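Local atomic coordinates of N(2),N(2)-dimethylguanosine tRNA methyltransferase (Pyrococcus horikoshii, PDB entry 2DUL), a protein that probably uses S-adenosyl-L-methionine to add two methyl groups to the N2 atom of the guanine at position 26 of tRNAs. Residues R176-L179 against V185-R188; L213-I218 against P275-P280; Y249-D254 against K258-Q263; E340-L345 against Y350-T355. One frame throughout, in Å; residues are numbered along the deposited sequence.

Interaction 1: R176-L179 against V185-R188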
loop_
_atom_site.group_PDB
_atom_site.type_symbol
_atom_site.label_atom_id
_atom_site.label_comp_id
_atom_site.label_asym_id
_atom_site.label_seq_id
_atom_site.Cartn_x
_atom_site.Cartn_y
_atom_site.Cartn_z
ATOM N N ARG A 176 6.420 -13.622 16.209
ATOM C CA ARG A 176 5.237 -13.875 17.024
ATOM C C ARG A 176 4.194 -12.785 16.831
ATOM O O ARG A 176 2.999 -13.066 16.748
ATOM C CB ARG A 176 5.620 -13.995 18.501
ATOM C CG ARG A 176 6.626 -15.099 18.745
ATOM C CD ARG A 176 6.597 -15.607 20.164
ATOM N NE ARG A 176 7.589 -16.661 20.341
ATOM C CZ ARG A 176 7.581 -17.545 21.333
ATOM N NH1 ARG A 176 6.623 -17.514 22.252
ATOM N NH2 ARG A 176 8.539 -18.461 21.406
ATOM N N ALA A 177 4.648 -11.540 16.751
ATOM C CA ALA A 177 3.738 -10.423 16.542
ATOM C C ALA A 177 3.097 -10.533 15.155
ATOM O O ALA A 177 1.931 -10.179 14.974
ATOM C CB ALA A 177 4.486 -9.100 16.672
ATOM N N CYS A 178 3.856 -11.028 14.178
ATOM C CA CYS A 178 3.322 -11.160 12.825
ATOM C C CYS A 178 2.218 -12.205 12.815
ATOM O O CYS A 178 1.206 -12.032 12.140
ATOM C CB CYS A 178 4.420 -11.545 11.820
ATOM S SG CYS A 178 3.880 -11.429 10.077
ATOM N N LEU A 179 2.409 -13.289 13.562
ATOM C CA LEU A 179 1.390 -14.336 13.636
ATOM C C LEU A 179 0.112 -13.770 14.259
ATOM O O LEU A 179 -0.994 -14.036 13.784
ATOM C CB LEU A 179 1.883 -15.513 14.484
ATOM C CG LEU A 179 2.404 -16.762 13.766
ATOM C CD1 LEU A 179 3.539 -16.398 12.829
ATOM C CD2 LEU A 179 2.862 -17.785 14.805
ATOM N N VAL A 185 3.213 -16.451 8.651
ATOM C CA VAL A 185 4.600 -16.685 9.047
ATOM C C VAL A 185 5.494 -15.868 8.105
ATOM O O VAL A 185 5.572 -16.148 6.904
ATOM C CB VAL A 185 4.964 -18.192 8.928
ATOM C CG1 VAL A 185 6.400 -18.425 9.374
ATOM C CG2 VAL A 185 3.999 -19.031 9.770
ATOM N N PRO A 186 6.183 -14.846 8.639
ATOM C CA PRO A 186 7.059 -13.990 7.834
ATOM C C PRO A 186 8.415 -14.598 7.474
ATOM O O PRO A 186 8.908 -15.506 8.146
ATOM C CB PRO A 186 7.200 -12.745 8.705
ATOM C CG PRO A 186 7.292 -13.346 10.075
ATOM C CD PRO A 186 6.211 -14.436 10.058
ATOM N N LEU A 187 9.003 -14.079 6.402
ATOM C CA LEU A 187 10.309 -14.527 5.936
ATOM C C LEU A 187 11.291 -13.364 6.024
ATOM O O LEU A 187 11.110 -12.339 5.368
ATOM C CB LEU A 187 10.230 -15.011 4.486
ATOM C CG LEU A 187 11.586 -15.308 3.824
ATOM C CD1 LEU A 187 12.313 -16.402 4.586
ATOM C CD2 LEU A 187 11.376 -15.717 2.373
ATOM N N ARG A 188 12.325 -13.505 6.843
ATOM C CA ARG A 188 13.305 -12.433 6.953
ATOM C C ARG A 188 14.372 -12.555 5.867
ATOM O O ARG A 188 14.441 -13.564 5.165
ATOM C CB ARG A 188 13.937 -12.424 8.352
ATOM C CG ARG A 188 14.241 -13.783 8.957
ATOM C CD ARG A 188 15.499 -14.412 8.381
ATOM N NE ARG A 188 15.226 -15.302 7.255
ATOM C CZ ARG A 188 16.172 -15.885 6.522
ATOM N NH1 ARG A 188 15.836 -16.684 5.519
ATOM N NH2 ARG A 188 17.454 -15.660 6.787
#

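Interaction 2: L213-I218 against P275-P280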
loop_
_atom_site.group_PDB
_atom_site.type_symbol
_atom_site.label_atom_id
_atom_site.label_comp_id
_atom_site.label_asym_id
_atom_site.label_seq_id
_atom_site.Cartn_x
_atom_site.Cartn_y
_atom_site.Cartn_z
ATOM N N LEU A 213 -16.676 -11.091 -0.923
ATOM C CA LEU A 213 -15.964 -10.082 -1.693
ATOM C C LEU A 213 -14.592 -10.620 -2.052
ATOM O O LEU A 213 -13.981 -11.345 -1.269
ATOM C CB LEU A 213 -15.764 -8.806 -0.873
ATOM C CG LEU A 213 -16.981 -7.993 -0.445
ATOM C CD1 LEU A 213 -16.520 -6.885 0.502
ATOM C CD2 LEU A 213 -17.687 -7.413 -1.682
ATOM N N GLY A 214 -14.120 -10.273 -3.241
ATOM C CA GLY A 214 -12.794 -10.680 -3.660
ATOM C C GLY A 214 -12.022 -9.384 -3.824
ATOM O O GLY A 214 -12.550 -8.315 -3.518
ATOM N N ILE A 215 -10.778 -9.459 -4.280
ATOM C CA ILE A 215 -10.004 -8.251 -4.502
ATOM C C ILE A 215 -9.121 -8.361 -5.735
ATOM O O ILE A 215 -8.760 -9.456 -6.174
ATOM C CB ILE A 215 -9.051 -7.900 -3.311
ATOM C CG1 ILE A 215 -7.988 -8.993 -3.152
ATOM C CG2 ILE A 215 -9.848 -7.703 -2.026
ATOM C CD1 ILE A 215 -6.789 -8.579 -2.300
ATOM N N ASP A 216 -8.803 -7.197 -6.289
ATOM C CA ASP A 216 -7.895 -7.068 -7.415
ATOM C C ASP A 216 -6.905 -6.041 -6.887
ATOM O O ASP A 216 -7.315 -5.008 -6.348
ATOM C CB ASP A 216 -8.581 -6.494 -8.654
ATOM C CG ASP A 216 -9.203 -7.564 -9.529
ATOM O OD1 ASP A 216 -8.781 -8.735 -9.437
ATOM O OD2 ASP A 216 -10.105 -7.225 -10.321
ATOM N N VAL A 217 -5.614 -6.319 -7.002
ATOM C CA VAL A 217 -4.634 -5.362 -6.520
ATOM C C VAL A 217 -4.446 -4.261 -7.559
ATOM O O VAL A 217 -4.206 -4.538 -8.730
ATOM C CB VAL A 217 -3.275 -6.031 -6.251
ATOM C CG1 VAL A 217 -2.265 -4.985 -5.790
ATOM C CG2 VAL A 217 -3.428 -7.111 -5.195
ATOM N N ILE A 218 -4.588 -3.012 -7.128
ATOM C CA ILE A 218 -4.401 -1.883 -8.019
ATOM C C ILE A 218 -2.915 -1.544 -7.998
ATOM O O ILE A 218 -2.270 -1.410 -9.040
ATOM C CB ILE A 218 -5.202 -0.660 -7.541
ATOM C CG1 ILE A 218 -6.704 -0.967 -7.608
ATOM C CG2 ILE A 218 -4.854 0.557 -8.390
ATOM C CD1 ILE A 218 -7.573 0.051 -6.887
ATOM N N PRO A 275 0.419 -17.528 4.955
ATOM C CA PRO A 275 0.064 -17.301 3.552
ATOM C C PRO A 275 0.370 -15.905 3.014
ATOM O O PRO A 275 0.359 -14.921 3.751
ATOM C CB PRO A 275 -1.430 -17.621 3.520
ATOM C CG PRO A 275 -1.889 -17.187 4.885
ATOM C CD PRO A 275 -0.786 -17.737 5.776
ATOM N N VAL A 276 0.671 -15.844 1.723
ATOM C CA VAL A 276 0.943 -14.588 1.044
ATOM C C VAL A 276 0.124 -14.543 -0.236
ATOM O O VAL A 276 -0.347 -15.571 -0.729
ATOM C CB VAL A 276 2.429 -14.439 0.640
ATOM C CG1 VAL A 276 3.321 -14.425 1.876
ATOM C CG2 VAL A 276 2.823 -15.579 -0.305
ATOM N N TRP A 277 -0.051 -13.338 -0.760
ATOM C CA TRP A 277 -0.760 -13.132 -2.016
ATOM C C TRP A 277 0.265 -13.487 -3.092
ATOM O O TRP A 277 1.389 -12.982 -3.059
ATOM C CB TRP A 277 -1.161 -11.657 -2.131
ATOM C CG TRP A 277 -1.757 -11.261 -3.437
ATOM C CD1 TRP A 277 -1.155 -10.544 -4.429
ATOM C CD2 TRP A 277 -3.102 -11.497 -3.870
ATOM N NE1 TRP A 277 -2.046 -10.307 -5.450
ATOM C CE2 TRP A 277 -3.248 -10.882 -5.133
ATOM C CE3 TRP A 277 -4.200 -12.163 -3.309
ATOM C CZ2 TRP A 277 -4.450 -10.913 -5.849
ATOM C CZ3 TRP A 277 -5.400 -12.194 -4.024
ATOM C CH2 TRP A 277 -5.511 -11.571 -5.280
ATOM N N LEU A 278 -0.098 -14.377 -4.014
ATOM C CA LEU A 278 0.809 -14.760 -5.099
ATOM C C LEU A 278 0.325 -14.182 -6.426
ATOM O O LEU A 278 0.847 -14.515 -7.491
ATOM C CB LEU A 278 0.915 -16.288 -5.219
ATOM C CG LEU A 278 1.611 -17.037 -4.078
ATOM C CD1 LEU A 278 1.667 -18.525 -4.390
ATOM C CD2 LEU A 278 3.024 -16.485 -3.904
ATOM N N GLY A 279 -0.679 -13.314 -6.355
ATOM C CA GLY A 279 -1.193 -12.695 -7.561
ATOM C C GLY A 279 -0.412 -11.440 -7.908
ATOM O O GLY A 279 0.667 -11.208 -7.356
ATOM N N PRO A 280 -0.927 -10.609 -8.827
ATOM C CA PRO A 280 -0.271 -9.366 -9.249
ATOM C C PRO A 280 -0.150 -8.365 -8.102
ATOM O O PRO A 280 -1.008 -8.320 -7.220
ATOM C CB PRO A 280 -1.202 -8.831 -10.340
ATOM C CG PRO A 280 -1.908 -10.069 -10.850
ATOM C CD PRO A 280 -2.171 -10.835 -9.585
#

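Interaction 3: Y249-D254 against K258-Q263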
loop_
_atom_site.group_PDB
_atom_site.type_symbol
_atom_site.label_atom_id
_atom_site.label_comp_id
_atom_site.label_asym_id
_atom_site.label_seq_id
_atom_site.Cartn_x
_atom_site.Cartn_y
_atom_site.Cartn_z
ATOM N N TYR A 249 2.040 -20.032 -0.582
ATOM C CA TYR A 249 3.147 -20.022 0.366
ATOM C C TYR A 249 4.487 -20.001 -0.344
ATOM O O TYR A 249 4.581 -20.336 -1.524
ATOM C CB TYR A 249 3.055 -21.250 1.278
ATOM C CG TYR A 249 1.783 -21.267 2.093
ATOM C CD1 TYR A 249 0.567 -21.653 1.516
ATOM C CD2 TYR A 249 1.771 -20.797 3.404
ATOM C CE1 TYR A 249 -0.627 -21.556 2.223
ATOM C CE2 TYR A 249 0.587 -20.694 4.121
ATOM C CZ TYR A 249 -0.611 -21.071 3.522
ATOM O OH TYR A 249 -1.784 -20.935 4.217
ATOM N N ILE A 250 5.522 -19.611 0.391
ATOM C CA ILE A 250 6.871 -19.535 -0.143
ATOM C C ILE A 250 7.799 -20.429 0.670
ATOM O O ILE A 250 7.683 -20.511 1.893
ATOM C CB ILE A 250 7.425 -18.096 -0.052
ATOM C CG1 ILE A 250 6.567 -17.151 -0.891
ATOM C CG2 ILE A 250 8.885 -18.071 -0.496
ATOM C CD1 ILE A 250 6.744 -15.693 -0.518
ATOM N N TYR A 251 8.708 -21.100 -0.026
ATOM C CA TYR A 251 9.704 -21.951 0.596
ATOM C C TYR A 251 11.016 -21.284 0.212
ATOM O O TYR A 251 11.200 -20.869 -0.935
ATOM C CB TYR A 251 9.606 -23.365 0.039
ATOM C CG TYR A 251 8.304 -24.039 0.425
ATOM C CD1 TYR A 251 8.145 -24.610 1.687
ATOM C CD2 TYR A 251 7.228 -24.078 -0.461
ATOM C CE1 TYR A 251 6.948 -25.207 2.063
ATOM C CE2 TYR A 251 6.018 -24.669 -0.100
ATOM C CZ TYR A 251 5.887 -25.233 1.167
ATOM O OH TYR A 251 4.702 -25.815 1.545
ATOM N N PHE A 252 11.923 -21.172 1.171
ATOM C CA PHE A 252 13.187 -20.488 0.934
ATOM C C PHE A 252 14.368 -21.296 1.458
ATOM O O PHE A 252 14.365 -21.736 2.605
ATOM C CB PHE A 252 13.134 -19.125 1.629
ATOM C CG PHE A 252 14.323 -18.243 1.360
ATOM C CD1 PHE A 252 14.441 -17.555 0.156
ATOM C CD2 PHE A 252 15.309 -18.078 2.330
ATOM C CE1 PHE A 252 15.526 -16.707 -0.078
ATOM C CE2 PHE A 252 16.398 -17.234 2.106
ATOM C CZ PHE A 252 16.505 -16.546 0.901
ATOM N N ASP A 253 15.374 -21.496 0.612
ATOM C CA ASP A 253 16.563 -22.249 1.012
ATOM C C ASP A 253 17.614 -21.254 1.497
ATOM O O ASP A 253 18.164 -20.498 0.701
ATOM C CB ASP A 253 17.124 -23.035 -0.171
ATOM C CG ASP A 253 18.178 -24.055 0.246
ATOM O OD1 ASP A 253 18.913 -23.810 1.234
ATOM O OD2 ASP A 253 18.278 -25.099 -0.428
ATOM N N ASP A 254 17.894 -21.262 2.796
ATOM C CA ASP A 254 18.865 -20.331 3.373
ATOM C C ASP A 254 20.293 -20.494 2.860
ATOM O O ASP A 254 21.096 -19.564 2.944
ATOM C CB ASP A 254 18.882 -20.457 4.898
ATOM C CG ASP A 254 17.539 -20.156 5.523
ATOM O OD1 ASP A 254 16.954 -19.097 5.216
ATOM O OD2 ASP A 254 17.070 -20.983 6.333
ATOM N N LYS A 258 17.464 -19.782 -3.183
ATOM C CA LYS A 258 16.444 -20.251 -4.112
ATOM C C LYS A 258 15.096 -20.315 -3.405
ATOM O O LYS A 258 15.013 -20.736 -2.251
ATOM C CB LYS A 258 16.795 -21.639 -4.649
ATOM C CG LYS A 258 15.754 -22.192 -5.624
ATOM C CD LYS A 258 16.166 -23.547 -6.174
ATOM C CE LYS A 258 15.120 -24.090 -7.142
ATOM N NZ LYS A 258 13.788 -24.201 -6.482
ATOM N N PHE A 259 14.042 -19.892 -4.098
ATOM C CA PHE A 259 12.705 -19.923 -3.527
ATOM C C PHE A 259 11.804 -20.833 -4.348
ATOM O O PHE A 259 12.084 -21.111 -5.514
ATOM C CB PHE A 259 12.107 -18.503 -3.455
ATOM C CG PHE A 259 11.883 -17.847 -4.801
ATOM C CD1 PHE A 259 10.826 -18.239 -5.623
ATOM C CD2 PHE A 259 12.721 -16.825 -5.237
ATOM C CE1 PHE A 259 10.608 -17.615 -6.858
ATOM C CE2 PHE A 259 12.513 -16.197 -6.468
ATOM C CZ PHE A 259 11.453 -16.594 -7.283
ATOM N N GLU A 260 10.736 -21.309 -3.721
ATOM C CA GLU A 260 9.762 -22.174 -4.383
ATOM C C GLU A 260 8.401 -21.589 -4.043
ATOM O O GLU A 260 8.220 -21.020 -2.965
ATOM C CB GLU A 260 9.833 -23.605 -3.840
ATOM C CG GLU A 260 11.233 -24.185 -3.740
ATOM C CD GLU A 260 11.242 -25.580 -3.136
ATOM O OE1 GLU A 260 10.302 -25.909 -2.378
ATOM O OE2 GLU A 260 12.194 -26.339 -3.413
ATOM N N LEU A 261 7.444 -21.730 -4.950
ATOM C CA LEU A 261 6.112 -21.202 -4.706
ATOM C C LEU A 261 5.092 -22.330 -4.659
ATOM O O LEU A 261 5.194 -23.301 -5.404
ATOM C CB LEU A 261 5.709 -20.231 -5.820
ATOM C CG LEU A 261 6.683 -19.105 -6.175
ATOM C CD1 LEU A 261 6.149 -18.350 -7.386
ATOM C CD2 LEU A 261 6.860 -18.172 -4.981
ATOM N N GLU A 262 4.116 -22.209 -3.768
ATOM C CA GLU A 262 3.065 -23.209 -3.692
ATOM C C GLU A 262 1.728 -22.505 -3.584
ATOM O O GLU A 262 1.434 -21.852 -2.584
ATOM C CB GLU A 262 3.250 -24.148 -2.498
ATOM C CG GLU A 262 2.078 -25.114 -2.347
ATOM C CD GLU A 262 2.317 -26.197 -1.320
ATOM O OE1 GLU A 262 2.882 -25.901 -0.245
ATOM O OE2 GLU A 262 1.923 -27.349 -1.584
ATOM N N GLN A 263 0.918 -22.632 -4.627
ATOM C CA GLN A 263 -0.385 -21.996 -4.627
ATOM C C GLN A 263 -1.357 -22.936 -3.932
ATOM O O GLN A 263 -1.405 -24.127 -4.230
ATOM C CB GLN A 263 -0.837 -21.711 -6.062
ATOM C CG GLN A 263 -1.770 -20.515 -6.181
ATOM C CD GLN A 263 -1.905 -20.018 -7.612
ATOM O OE1 GLN A 263 -0.907 -19.834 -8.313
ATOM N NE2 GLN A 263 -3.141 -19.788 -8.046
#

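Interaction 4: E340-L345 against Y350-T355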
loop_
_atom_site.group_PDB
_atom_site.type_symbol
_atom_site.label_atom_id
_atom_site.label_comp_id
_atom_site.label_asym_id
_atom_site.label_seq_id
_atom_site.Cartn_x
_atom_site.Cartn_y
_atom_site.Cartn_z
ATOM N N GLU A 340 24.787 -5.444 -15.569
ATOM C CA GLU A 340 25.370 -6.448 -16.457
ATOM C C GLU A 340 24.529 -7.722 -16.491
ATOM O O GLU A 340 24.336 -8.331 -17.547
ATOM C CB GLU A 340 26.793 -6.791 -15.998
ATOM C CG GLU A 340 27.760 -5.616 -16.055
ATOM C CD GLU A 340 29.092 -5.902 -15.373
ATOM O OE1 GLU A 340 30.003 -5.055 -15.492
ATOM O OE2 GLU A 340 29.231 -6.958 -14.715
ATOM N N ILE A 341 24.028 -8.118 -15.328
ATOM C CA ILE A 341 23.220 -9.323 -15.217
ATOM C C ILE A 341 21.900 -9.176 -15.962
ATOM O O ILE A 341 21.475 -10.091 -16.670
ATOM C CB ILE A 341 22.946 -9.658 -13.736
ATOM C CG1 ILE A 341 24.275 -9.909 -13.017
ATOM C CG2 ILE A 341 22.056 -10.885 -13.632
ATOM C CD1 ILE A 341 24.162 -9.982 -11.505
ATOM N N ILE A 342 21.250 -8.030 -15.801
ATOM C CA ILE A 342 19.983 -7.795 -16.480
ATOM C C ILE A 342 20.193 -7.857 -17.989
ATOM O O ILE A 342 19.413 -8.488 -18.708
ATOM C CB ILE A 342 19.379 -6.421 -16.097
ATOM C CG1 ILE A 342 18.955 -6.434 -14.625
ATOM C CG2 ILE A 342 18.178 -6.109 -16.994
ATOM C CD1 ILE A 342 18.363 -5.128 -14.136
ATOM N N SER A 343 21.247 -7.204 -18.469
ATOM C CA SER A 343 21.546 -7.207 -19.899
ATOM C C SER A 343 21.785 -8.630 -20.392
ATOM O O SER A 343 21.272 -9.029 -21.440
ATOM C CB SER A 343 22.777 -6.344 -20.198
ATOM O OG SER A 343 22.518 -4.980 -19.920
ATOM N N ALA A 344 22.556 -9.393 -19.626
ATOM C CA ALA A 344 22.859 -10.773 -19.985
ATOM C C ALA A 344 21.599 -11.638 -20.038
ATOM O O ALA A 344 21.436 -12.451 -20.946
ATOM C CB ALA A 344 23.857 -11.360 -18.994
ATOM N N LEU A 345 20.711 -11.467 -19.062
ATOM C CA LEU A 345 19.474 -12.242 -19.022
ATOM C C LEU A 345 18.588 -11.939 -20.230
ATOM O O LEU A 345 18.028 -12.845 -20.846
ATOM C CB LEU A 345 18.710 -11.951 -17.729
ATOM C CG LEU A 345 19.315 -12.586 -16.468
ATOM C CD1 LEU A 345 18.620 -12.049 -15.222
ATOM C CD2 LEU A 345 19.179 -14.104 -16.552
ATOM N N TYR A 350 15.303 -13.808 -21.695
ATOM C CA TYR A 350 14.474 -13.747 -20.493
ATOM C C TYR A 350 14.102 -12.322 -20.115
ATOM O O TYR A 350 14.823 -11.373 -20.420
ATOM C CB TYR A 350 15.188 -14.375 -19.288
ATOM C CG TYR A 350 15.470 -15.848 -19.423
ATOM C CD1 TYR A 350 16.682 -16.301 -19.941
ATOM C CD2 TYR A 350 14.506 -16.793 -19.070
ATOM C CE1 TYR A 350 16.925 -17.660 -20.108
ATOM C CE2 TYR A 350 14.737 -18.151 -19.233
ATOM C CZ TYR A 350 15.948 -18.579 -19.755
ATOM O OH TYR A 350 16.169 -19.923 -19.946
ATOM N N GLU A 351 12.966 -12.178 -19.446
ATOM C CA GLU A 351 12.530 -10.872 -18.978
ATOM C C GLU A 351 13.315 -10.638 -17.694
ATOM O O GLU A 351 13.476 -11.555 -16.888
ATOM C CB GLU A 351 11.039 -10.895 -18.671
ATOM C CG GLU A 351 10.155 -11.068 -19.892
ATOM C CD GLU A 351 8.782 -11.586 -19.527
ATOM O OE1 GLU A 351 8.675 -12.784 -19.188
ATOM O OE2 GLU A 351 7.814 -10.798 -19.568
ATOM N N ALA A 352 13.814 -9.422 -17.508
ATOM C CA ALA A 352 14.579 -9.094 -16.313
ATOM C C ALA A 352 14.560 -7.596 -16.079
ATOM O O ALA A 352 14.820 -6.817 -16.996
ATOM C CB ALA A 352 16.012 -9.580 -16.465
ATOM N N THR A 353 14.249 -7.195 -14.851
ATOM C CA THR A 353 14.204 -5.781 -14.497
ATOM C C THR A 353 14.683 -5.595 -13.066
ATOM O O THR A 353 14.834 -6.560 -12.315
ATOM C CB THR A 353 12.766 -5.211 -14.544
ATOM O OG1 THR A 353 12.004 -5.764 -13.459
ATOM C CG2 THR A 353 12.086 -5.549 -15.861
ATOM N N ARG A 354 14.921 -4.342 -12.700
ATOM C CA ARG A 354 15.320 -4.016 -11.341
ATOM C C ARG A 354 13.993 -3.993 -10.584
ATOM O O ARG A 354 12.929 -4.056 -11.201
ATOM C CB ARG A 354 15.966 -2.628 -11.292
ATOM C CG ARG A 354 17.324 -2.529 -11.969
ATOM C CD ARG A 354 17.723 -1.072 -12.173
ATOM N NE ARG A 354 19.026 -0.935 -12.819
ATOM C CZ ARG A 354 20.192 -1.061 -12.192
ATOM N NH1 ARG A 354 21.327 -0.925 -12.866
ATOM N NH2 ARG A 354 20.225 -1.307 -10.887
ATOM N N THR A 355 14.046 -3.911 -9.260
ATOM C CA THR A 355 12.818 -3.855 -8.468
ATOM C C THR A 355 12.944 -2.839 -7.343
ATOM O O THR A 355 14.014 -2.685 -6.756
ATOM C CB THR A 355 12.460 -5.221 -7.845
ATOM O OG1 THR A 355 11.392 -5.041 -6.901
ATOM C CG2 THR A 355 13.672 -5.835 -7.135
#

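Interaction 1: R176-L179 against V185-R188
Val-185 is tied through its backbone to Gly-274 by a hydrogen bond, and the same residue lies against Leu-179, whose CD1 sits 3.9 Å from Val-185 CA. No hydrogen bond joins the two segments, which hold together by apolar packing. The side chains of Leu-179 and Val-185 run side by side and point the same way, with Leu-179 CD1 4.1 Å from Val-185 CG2. Leu-179 has chi1 at -101°, off the staggered values, with CD1 turned to Val-185. The preceding residue, Cys-178, is buried and packs against the pyrrolidine ring of Pro-186. With SG placed anti to its backbone N (chi1 -170°), the sulfur meets Pro-186 CB and CD alike at 3.8 Å, while Cys-178 CB lies 3.8 Å from Pro-186 CG. The contact thus folds the chain back on helix 175-182 as it leaves that helix and runs, in extended form, toward helix 192-209. Pro-169, from helix 167-170, also touches Cys-178, so the cysteine touches two prolines. With an alanine here in place of Pro-186, the missing CG and CD would probably open a gap beside the buried Cys-178 and loosen the chain's path past the helix. On either side of Pro-186 in the chain, Val-185 and Leu-187 both touch Tyr-273, which begins strand 273-277.

Interaction 2: L213-I218 against P275-P280
Trp-277, with CG anti to its backbone N (chi1 173°), sends its indole toward strand 213-217, where Ile-215 meets it with CG1 set between its own backbone N and carbonyl carbon (chi1 64°). The two side chains come from opposite directions. Ile-215 CD1 lies over one indole face, near the rim, and CG1 approaches CH2 to 4.2 Å. The opposite face is covered by the backbone of Gly-279, whose N stands 3.3 Å above the plane, again toward the rim. Val-217 slides past the ring instead, bringing CG2 to 3.5 Å from Trp-277 NE1 and 3.8 Å from CE2.

The indole N-H is used within its own segment: NE1 donates to Pro-280 O over 2.9 Å (N-H...O angle 151°), the acceptor lying close to the ring plane although the donor stands above the carbonyl plane. Val-217 CB reaches the same Pro-280 O at 3.4 Å, packing its apolar side against the occupied carbonyl.

Strand 213-223 is one of the two edge strands of the mixed sheet of this class I-like methyltransferase, and strand 273-277 belongs to a separate three-stranded antiparallel sheet, so the tryptophan bridges two sheets. Val-201 of helix 192-209 touches both Val-217 and Trp-277, and Arg-198 from that helix bonds to the carbonyl oxygens of Trp-277 and Gly-279. The chemistry implies an apolar joint in which the polar atom of the buried indole is satisfied by the turn that follows it, and the hydrogen bond helps fix the ring's rotation against Ile-215 and Val-217.

Interaction 3: Y249-D254 against K258-Q263
Strands 249-252 and 259-263 form an antiparallel beta hairpin, their axes 4.6 Å apart at closest and their directions at 157°, with Tyr-249 opposite Glu-262 and Tyr-251 opposite Glu-260 as hydrogen-bonded pairs. Ile-250 with Leu-261 and Phe-252 with Phe-259 are the non-hydrogen-bonded pairs on the other face, where Ile-250 CG1 lies 4.2 Å from Leu-261 CD2 and Phe-259 CB comes to the edge of the Phe-252 ring.

On the tyrosine face the polar link is diagonal. Tyr-251 OH donates to Glu-262 OE1 at 2.6 Å, meeting it nearly along its C-O bond, with ring and carboxylate planes 52° apart. Glu-262 CB lies in the ring plane, 3.7 Å from Tyr-251 CE2. The hydroxyl is also bonded to the backbone N of Arg-269, and Glu-262 OE2 to Thr-268 OG1. At the other end of the ring, Glu-260 OE1 lies 3.6 Å from Tyr-251 CB and forms a salt bridge with Arg-269, which probably offsets the charge of Glu-260 and whose cation also engages the Tyr-251 ring. Toward the turn, Asp-253 N donates to Lys-258 O at 3.0 Å in a nearly straight bond.

Interaction 4: E340-L345 against Y350-T355
Ile-342 and Arg-354 cross at about a right angle, the CD1 tip of the isoleucine pressing 3.5 Å from Arg-354 CG, on the aliphatic part of the arginine. Its two branches reach different residues: CG2 of Ile-342, anti to the backbone N, lies 3.4 Å from Ala-352 O, while CG1, beside that N (chi1 -68°), carries CD1 on toward Arg-354. Leu-345, one turn along, grips the small Ala-352 side chain from the same helix face, its CB and CD1 each 3.8 Å from Ala-352 CB. Tyr-350 is turned so that Leu-345 O lies in its ring plane, 3.8 Å from CD1, and its backbone N donates to that same carbonyl oxygen at 3.0 Å (N-H...O angle 159°). One oxygen near the end of the helix thus holds the start of the returning chain, and Ala-352 O, beside Ile-342, is taken by Arg-346 NH2.

Cutting Ile-342 back to an alanine would remove CG1, CG2 and CD1, which would probably open a gap between helix and strand and leave the Arg-354 side chain freer to move.

Helix segment 340-345 and strand 352-355 run at 152° to each other, their axes 7.8 Å apart at closest. With helices 302-314, 324-331 and 338-347 around a sheet in which strand 361-364 lies between 322-323 and 352-355, the region resembles, in order of elements and strand order, a winged-helix arrangement. Leu-345 also touches Thr-364 of the central strand and Thr-374 of helix 368-375, which covers this helix from another side.

Interactions 1, 2 and 3 converge on the three-stranded sheet that contains strands 247-252, 259-263 and 273-277. Interaction 3 supplies its hairpin and interaction 2 one of its edge strands, 273-277; they touch where Pro-275 N lies 3.3 Å from Tyr-249 CE2. Interaction 1 meets the hairpin through a salt bridge, Arg-188 NH1 to Asp-254 OD1 at 2.7 Å, although their centres are about 15 Å apart. Interactions 1 and 2 come no nearer than about 5 Å. Interaction 4 stands apart, its nearest atoms about 10 Å from interaction 3. All four lie away from the predicted S-adenosyl-L-methionine site, which includes Asp-78 and Asp-120.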